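Local coordinates for putative methyltransferase protein (Bacteroides fragilis, PDB 5BP9) that probably transfers methyl groups from S-adenosylmethionine to an acceptor, and is caught here with the by-product S-adenosyl-L-homocysteine bound, at residues D48-H59 against S132-R142. Sequence-based numbering, arbitrary orientation.
Sequences DPMGAAIADFYH and SPLSVEVMKLR
Asp48 swings its carboxylate trans to the main-chain N (chi1 179°), and Ser132 does the same with OG, which brings the two N-cap side chains together. Ser132 OG donates to Asp48 OD2 over a short 2.5 Å, on the syn side of the carboxylate, and Leu134 N adds a weak bond to the same oxygen, which thus ties the two helix starts. Each cap also serves its own helix: Asp48 OD1 accepts from Gly51 N, Ser132 OG from Ser135 N. Gly51, without a side chain, lets the backbones close to 4.6 Å between its CA and that of Leu134. From there the axes diverge at 30°, running roughly parallel. Val138 fills the middle, its CG1 lying 3.6 Å from Ile54 CG2 and its CG2 against Ala55. Farther along, Tyr58 lies across Leu141 CB and Arg142 CG, both on the same side of its ring, and His59 NE2 donates almost straight (169°) to Glu137 OE1 at 2.8 Å, in the imidazole plane. Tyr58 CD2 sits over one face of that imidazole. Helix 133-142 rests on strands 125-130 and 147-149 of the Rossmann-like sheet, Ser132 touching S-adenosyl-L-homocysteine; helix 49-60 lies between helix 133-142 and antiparallel strand 226-233.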
ATOM      1  N   ASP A  48      15.020  -4.441  -7.406  1.00 13.40           N
ATOM      2  CA  ASP A  48      13.903  -3.498  -7.250  1.00 13.92           C
ATOM      3  C   ASP A  48      13.206  -3.310  -8.599  1.00 12.56           C
ATOM      4  O   ASP A  48      13.357  -2.264  -9.271  1.00 13.65           O
ATOM      5  CB  ASP A  48      14.406  -2.160  -6.703  1.00 14.20           C
ATOM      6  CG  ASP A  48      13.302  -1.132  -6.539  1.00 15.05           C
ATOM      7  OD1 ASP A  48      12.080  -1.498  -6.596  1.00 15.51           O
ATOM      8  OD2 ASP A  48      13.674   0.050  -6.386  1.00 19.21           O
ATOM      9  N   PRO A  49      12.432  -4.318  -9.013  1.00 13.39           N
ATOM     10  CA  PRO A  49      11.825  -4.232 -10.361  1.00 12.97           C
ATOM     11  C   PRO A  49      10.801  -3.105 -10.536  1.00 11.96           C
ATOM     12  O   PRO A  49      10.797  -2.461 -11.583  1.00 13.44           O
ATOM     13  CB  PRO A  49      11.151  -5.602 -10.523  1.00 13.08           C
ATOM     14  CG  PRO A  49      10.942  -6.071  -9.097  1.00 13.12           C
ATOM     15  CD  PRO A  49      12.139  -5.607  -8.353  1.00 14.92           C
HETATM   16  N   MSE A  50       9.937  -2.882  -9.522  1.00 12.64           N
HETATM   17  CA  MSE A  50       8.935  -1.814  -9.663  1.00 11.86           C
HETATM   18  C   MSE A  50       9.606  -0.447  -9.678  1.00 13.21           C
HETATM   19  O   MSE A  50       9.249   0.418 -10.506  1.00 12.63           O
HETATM   20  CB  MSE A  50       7.854  -1.921  -8.604  1.00 12.44           C
HETATM   21  CG  MSE A  50       6.797  -0.837  -8.727  1.00 14.55           C
HETATM   22 SE   MSE A  50       5.371  -1.022  -7.389  1.00 17.88          SE
HETATM   23  CE  MSE A  50       4.131  -2.107  -8.428  1.00 21.33           C
ATOM     24  N   GLY A  51      10.569  -0.226  -8.789  1.00 12.38           N
ATOM     25  CA  GLY A  51      11.343   1.017  -8.811  1.00 14.12           C
ATOM     26  C   GLY A  51      12.050   1.233 -10.135  1.00 13.71           C
ATOM     27  O   GLY A  51      12.086   2.345 -10.676  1.00 13.89           O
ATOM     28  N   ALA A  52      12.631   0.168 -10.682  1.00 13.56           N
ATOM     29  CA  ALA A  52      13.334   0.292 -11.962  1.00 13.72           C
ATOM     30  C   ALA A  52      12.374   0.687 -13.088  1.00 13.16           C
ATOM     31  O   ALA A  52      12.743   1.473 -13.965  1.00 14.90           O
ATOM     32  CB  ALA A  52      14.020  -1.013 -12.276  1.00 15.31           C
ATOM     33  N   ALA A  53      11.160   0.127 -13.083  1.00 12.85           N
ATOM     34  CA  ALA A  53      10.135   0.491 -14.073  1.00 13.21           C
ATOM     35  C   ALA A  53       9.744   1.957 -13.988  1.00 15.70           C
ATOM     36  O   ALA A  53       9.694   2.677 -15.016  1.00 15.22           O
ATOM     37  CB  ALA A  53       8.910  -0.365 -13.908  1.00 13.59           C
ATOM     38  N   ILE A  54       9.502   2.390 -12.752  1.00 13.44           N
ATOM     39  CA  ILE A  54       9.148   3.773 -12.431  1.00 15.60           C
ATOM     40  C   ILE A  54      10.270   4.711 -12.867  1.00 14.42           C
ATOM     41  O   ILE A  54       9.988   5.764 -13.473  1.00 16.80           O
ATOM     42  CB  ILE A  54       8.819   3.914 -10.900  1.00 18.33           C
ATOM     43  CG1 ILE A  54       7.454   3.274 -10.619  1.00 16.96           C
ATOM     44  CG2 ILE A  54       8.836   5.379 -10.413  1.00 19.90           C
ATOM     45  CD1 ILE A  54       7.146   3.043  -9.146  1.00 19.28           C
ATOM     46  N   ALA A  55      11.517   4.355 -12.561  1.00 14.91           N
ATOM     47  CA  ALA A  55      12.672   5.191 -12.940  1.00 14.54           C
ATOM     48  C   ALA A  55      12.861   5.281 -14.451  1.00 15.56           C
ATOM     49  O   ALA A  55      13.094   6.379 -14.987  1.00 19.38           O
ATOM     50  CB  ALA A  55      13.928   4.695 -12.243  1.00 19.44           C
ATOM     51  N   ASP A  56      12.690   4.171 -15.163  1.00 16.70           N
ATOM     52  CA  ASP A  56      12.744   4.227 -16.628  1.00 19.04           C
ATOM     53  C   ASP A  56      11.715   5.194 -17.192  1.00 20.45           C
ATOM     54  O   ASP A  56      12.035   6.031 -18.055  1.00 22.58           O
ATOM     55  CB  ASP A  56      12.515   2.849 -17.236  1.00 19.04           C
ATOM     56  CG  ASP A  56      13.757   2.196 -17.703  1.00 25.70           C
ATOM     57  OD1 ASP A  56      14.879   2.719 -17.479  1.00 28.66           O
ATOM     58  OD2 ASP A  56      13.590   1.113 -18.304  1.00 24.71           O
ATOM     59  N   PHE A  57      10.481   5.085 -16.711  1.00 17.60           N
ATOM     60  CA  PHE A  57       9.407   5.927 -17.206  1.00 20.99           C
ATOM     61  C   PHE A  57       9.635   7.401 -16.854  1.00 22.64           C
ATOM     62  O   PHE A  57       9.379   8.304 -17.671  1.00 24.05           O
ATOM     63  CB  PHE A  57       8.057   5.474 -16.659  1.00 23.81           C
ATOM     64  CG  PHE A  57       6.885   6.124 -17.342  1.00 29.95           C
ATOM     65  CD1 PHE A  57       6.430   5.648 -18.565  1.00 29.19           C
ATOM     66  CD2 PHE A  57       6.253   7.224 -16.773  1.00 30.95           C
ATOM     67  CE1 PHE A  57       5.360   6.247 -19.204  1.00 35.95           C
ATOM     68  CE2 PHE A  57       5.179   7.822 -17.407  1.00 33.45           C
ATOM     69  CZ  PHE A  57       4.732   7.331 -18.623  1.00 42.18           C
ATOM     70  N   TYR A  58      10.115   7.657 -15.643  1.00 18.29           N
ATOM     71  CA  TYR A  58      10.368   9.025 -15.238  1.00 20.28           C
ATOM     72  C   TYR A  58      11.489   9.650 -16.090  1.00 20.79           C
ATOM     73  O   TYR A  58      11.365  10.789 -16.563  1.00 24.88           O
ATOM     74  CB  TYR A  58      10.738   9.113 -13.744  1.00 22.46           C
ATOM     75  CG  TYR A  58      11.099  10.545 -13.404  1.00 19.67           C
ATOM     76  CD1 TYR A  58      10.105  11.520 -13.329  1.00 25.32           C
ATOM     77  CD2 TYR A  58      12.407  10.925 -13.269  1.00 21.79           C
ATOM     78  CE1 TYR A  58      10.421  12.848 -13.089  1.00 25.34           C
ATOM     79  CE2 TYR A  58      12.750  12.261 -13.028  1.00 27.29           C
ATOM     80  CZ  TYR A  58      11.757  13.200 -12.933  1.00 22.85           C
ATOM     81  OH  TYR A  58      12.084  14.502 -12.693  1.00 28.40           O
ATOM     82  N   HIS A  59      12.592   8.931 -16.242  1.00 20.71           N
ATOM     83  CA  HIS A  59      13.751   9.489 -16.940  1.00 24.55           C
ATOM     84  C   HIS A  59      13.548   9.507 -18.453  1.00 28.32           C
ATOM     85  O   HIS A  59      14.021  10.439 -19.105  1.00 31.15           O
ATOM     86  CB  HIS A  59      15.037   8.752 -16.552  1.00 26.17           C
ATOM     87  CG  HIS A  59      15.447   8.953 -15.123  1.00 30.00           C
ATOM     88  ND1 HIS A  59      15.887  10.169 -14.640  1.00 34.70           N
ATOM     89  CD2 HIS A  59      15.524   8.086 -14.084  1.00 33.11           C
ATOM     90  CE1 HIS A  59      16.184  10.049 -13.357  1.00 29.15           C
ATOM     91  NE2 HIS A  59      15.965   8.794 -12.993  1.00 29.43           N
ATOM     92  N   SER A 132      11.532   0.898  -1.680  1.00 11.32           N
ATOM     93  CA  SER A 132      12.161   0.865  -3.008  1.00 11.66           C
ATOM     94  C   SER A 132      13.088   2.078  -3.176  1.00 12.26           C
ATOM     95  O   SER A 132      12.595   3.211  -3.174  1.00 12.47           O
ATOM     96  CB  SER A 132      11.105   0.896  -4.104  1.00 13.22           C
ATOM     97  OG  SER A 132      11.675   1.247  -5.357  1.00 14.49           O
ATOM     98  N   PRO A 133      14.395   1.851  -3.408  1.00 13.27           N
ATOM     99  CA  PRO A 133      15.273   3.026  -3.515  1.00 13.02           C
ATOM    100  C   PRO A 133      15.022   3.841  -4.765  1.00 13.09           C
ATOM    101  O   PRO A 133      15.086   5.082  -4.720  1.00 14.77           O
ATOM    102  CB  PRO A 133      16.680   2.431  -3.517  1.00 14.41           C
ATOM    103  CG  PRO A 133      16.488   1.035  -3.997  1.00 16.79           C
ATOM    104  CD  PRO A 133      15.156   0.599  -3.479  1.00 14.07           C
ATOM    105  N   LEU A 134      14.712   3.176  -5.869  1.00 13.57           N
ATOM    106  CA  LEU A 134      14.486   3.865  -7.125  1.00 12.76           C
ATOM    107  C   LEU A 134      13.147   4.625  -7.119  1.00 14.81           C
ATOM    108  O   LEU A 134      13.023   5.683  -7.755  1.00 16.67           O
ATOM    109  CB  LEU A 134      14.595   2.886  -8.303  1.00 15.05           C
ATOM    110  CG  LEU A 134      16.010   2.375  -8.579  1.00 18.27           C
ATOM    111  CD1 LEU A 134      16.016   1.150  -9.478  1.00 23.90           C
ATOM    112  CD2 LEU A 134      16.863   3.491  -9.162  1.00 25.41           C
ATOM    113  N   SER A 135      12.146   4.108  -6.397  1.00 12.80           N
ATOM    114  CA  SER A 135      10.889   4.821  -6.229  1.00 12.79           C
ATOM    115  C   SER A 135      11.102   6.106  -5.447  1.00 11.69           C
ATOM    116  O   SER A 135      10.587   7.153  -5.835  1.00 14.01           O
ATOM    117  CB  SER A 135       9.849   3.943  -5.553  1.00 14.07           C
ATOM    118  OG  SER A 135       9.552   2.792  -6.339  1.00 15.37           O
ATOM    119  N   VAL A 136      11.873   6.031  -4.370  1.00 12.04           N
ATOM    120  CA  VAL A 136      12.189   7.222  -3.580  1.00 12.26           C
ATOM    121  C   VAL A 136      12.968   8.260  -4.400  1.00 13.19           C
ATOM    122  O   VAL A 136      12.658   9.474  -4.315  1.00 14.38           O
ATOM    123  CB  VAL A 136      12.878   6.839  -2.254  1.00 11.80           C
ATOM    124  CG1 VAL A 136      13.434   8.056  -1.519  1.00 14.97           C
ATOM    125  CG2 VAL A 136      11.918   6.039  -1.368  1.00 13.01           C
ATOM    126  N   GLU A 137      13.908   7.792  -5.237  1.00 13.44           N
ATOM    127  CA  GLU A 137      14.638   8.673  -6.173  1.00 15.86           C
ATOM    128  C   GLU A 137      13.671   9.464  -7.014  1.00 15.57           C
ATOM    129  O   GLU A 137      13.760  10.679  -7.098  1.00 17.64           O
ATOM    130  CB  GLU A 137      15.538   7.853  -7.135  1.00 18.10           C
ATOM    131  CG  GLU A 137      15.979   8.548  -8.435  1.00 21.50           C
ATOM    132  CD  GLU A 137      16.908   7.694  -9.289  1.00 19.32           C
ATOM    133  OE1 GLU A 137      16.662   7.629 -10.520  1.00 27.20           O
ATOM    134  OE2 GLU A 137      17.855   7.098  -8.708  1.00 26.67           O
ATOM    135  N   VAL A 138      12.761   8.751  -7.661  1.00 14.68           N
ATOM    136  CA  VAL A 138      11.782   9.365  -8.539  1.00 15.13           C
ATOM    137  C   VAL A 138      10.889  10.341  -7.806  1.00 16.87           C
ATOM    138  O   VAL A 138      10.668  11.446  -8.299  1.00 17.14           O
ATOM    139  CB  VAL A 138      10.976   8.301  -9.319  1.00 16.70           C
ATOM    140  CG1 VAL A 138       9.741   8.887 -10.028  1.00 18.83           C
ATOM    141  CG2 VAL A 138      11.905   7.616 -10.317  1.00 20.95           C
HETATM  142  N   MSE A 139      10.376   9.950  -6.644  1.00 14.65           N
HETATM  143  CA  MSE A 139       9.577  10.857  -5.842  1.00 14.59           C
HETATM  144  C   MSE A 139      10.299  12.160  -5.597  1.00 15.23           C
HETATM  145  O   MSE A 139       9.696  13.236  -5.730  1.00 15.37           O
HETATM  146  CB  MSE A 139       9.171  10.270  -4.475  1.00 13.51           C
HETATM  147  CG  MSE A 139       8.120   9.198  -4.691  1.00 14.67           C
HETATM  148 SE   MSE A 139       7.215   8.782  -3.009  1.00 16.66          SE
HETATM  149  CE  MSE A 139       8.382   7.286  -2.565  1.00 17.14           C
ATOM    150  N   LYS A 140      11.576  12.085  -5.222  1.00 13.80           N
ATOM    151  CA  LYS A 140      12.320  13.317  -4.930  1.00 13.43           C
ATOM    152  C   LYS A 140      12.439  14.202  -6.162  1.00 15.99           C
ATOM    153  O   LYS A 140      12.199  15.430  -6.118  1.00 19.17           O
ATOM    154  CB  LYS A 140      13.688  12.984  -4.350  1.00 14.91           C
ATOM    155  CG  LYS A 140      13.653  12.367  -2.967  1.00 15.48           C
ATOM    156  CD  LYS A 140      15.033  12.021  -2.466  1.00 14.49           C
ATOM    157  CE  LYS A 140      15.071  11.473  -1.055  1.00 17.46           C
ATOM    158  NZ  LYS A 140      14.596  12.428  -0.022  1.00 16.14           N
ATOM    159  N   LEU A 141      12.766  13.585  -7.271  1.00 14.50           N
ATOM    160  CA  LEU A 141      12.943  14.317  -8.525  1.00 16.48           C
ATOM    161  C   LEU A 141      11.651  14.890  -9.079  1.00 17.29           C
ATOM    162  O   LEU A 141      11.677  15.953  -9.738  1.00 20.57           O
ATOM    163  CB  LEU A 141      13.689  13.445  -9.551  1.00 16.34           C
ATOM    164  CG  LEU A 141      15.096  12.985  -9.154  1.00 17.65           C
ATOM    165  CD1 LEU A 141      15.667  12.030 -10.197  1.00 16.64           C
ATOM    166  CD2 LEU A 141      16.033  14.163  -8.940  1.00 19.71           C
ATOM    167  N   ARG A 142      10.523  14.255  -8.760  1.00 17.11           N
ATOM    168  CA  ARG A 142       9.183  14.774  -9.129  1.00 15.95           C
ATOM    169  C   ARG A 142       8.677  15.904  -8.233  1.00 16.11           C
ATOM    170  O   ARG A 142       7.638  16.528  -8.527  1.00 21.88           O
ATOM    171  CB  ARG A 142       8.140  13.669  -9.139  1.00 18.05           C
ATOM    172  CG  ARG A 142       8.368  12.635 -10.208  1.00 18.35           C
ATOM    173  CD  ARG A 142       7.255  11.591 -10.188  1.00 18.59           C
ATOM    174  NE  ARG A 142       6.053  12.085 -10.854  1.00 23.29           N
ATOM    175  CZ  ARG A 142       4.828  11.576 -10.745  1.00 23.87           C
ATOM    176  NH1 ARG A 142       4.564  10.542  -9.958  1.00 24.38           N
ATOM    177  NH2 ARG A 142       3.836  12.129 -11.437  1.00 29.73           N
TER
HETATM  178  O   HOH W   1      10.095  16.308 -12.510  1.00 42.21           O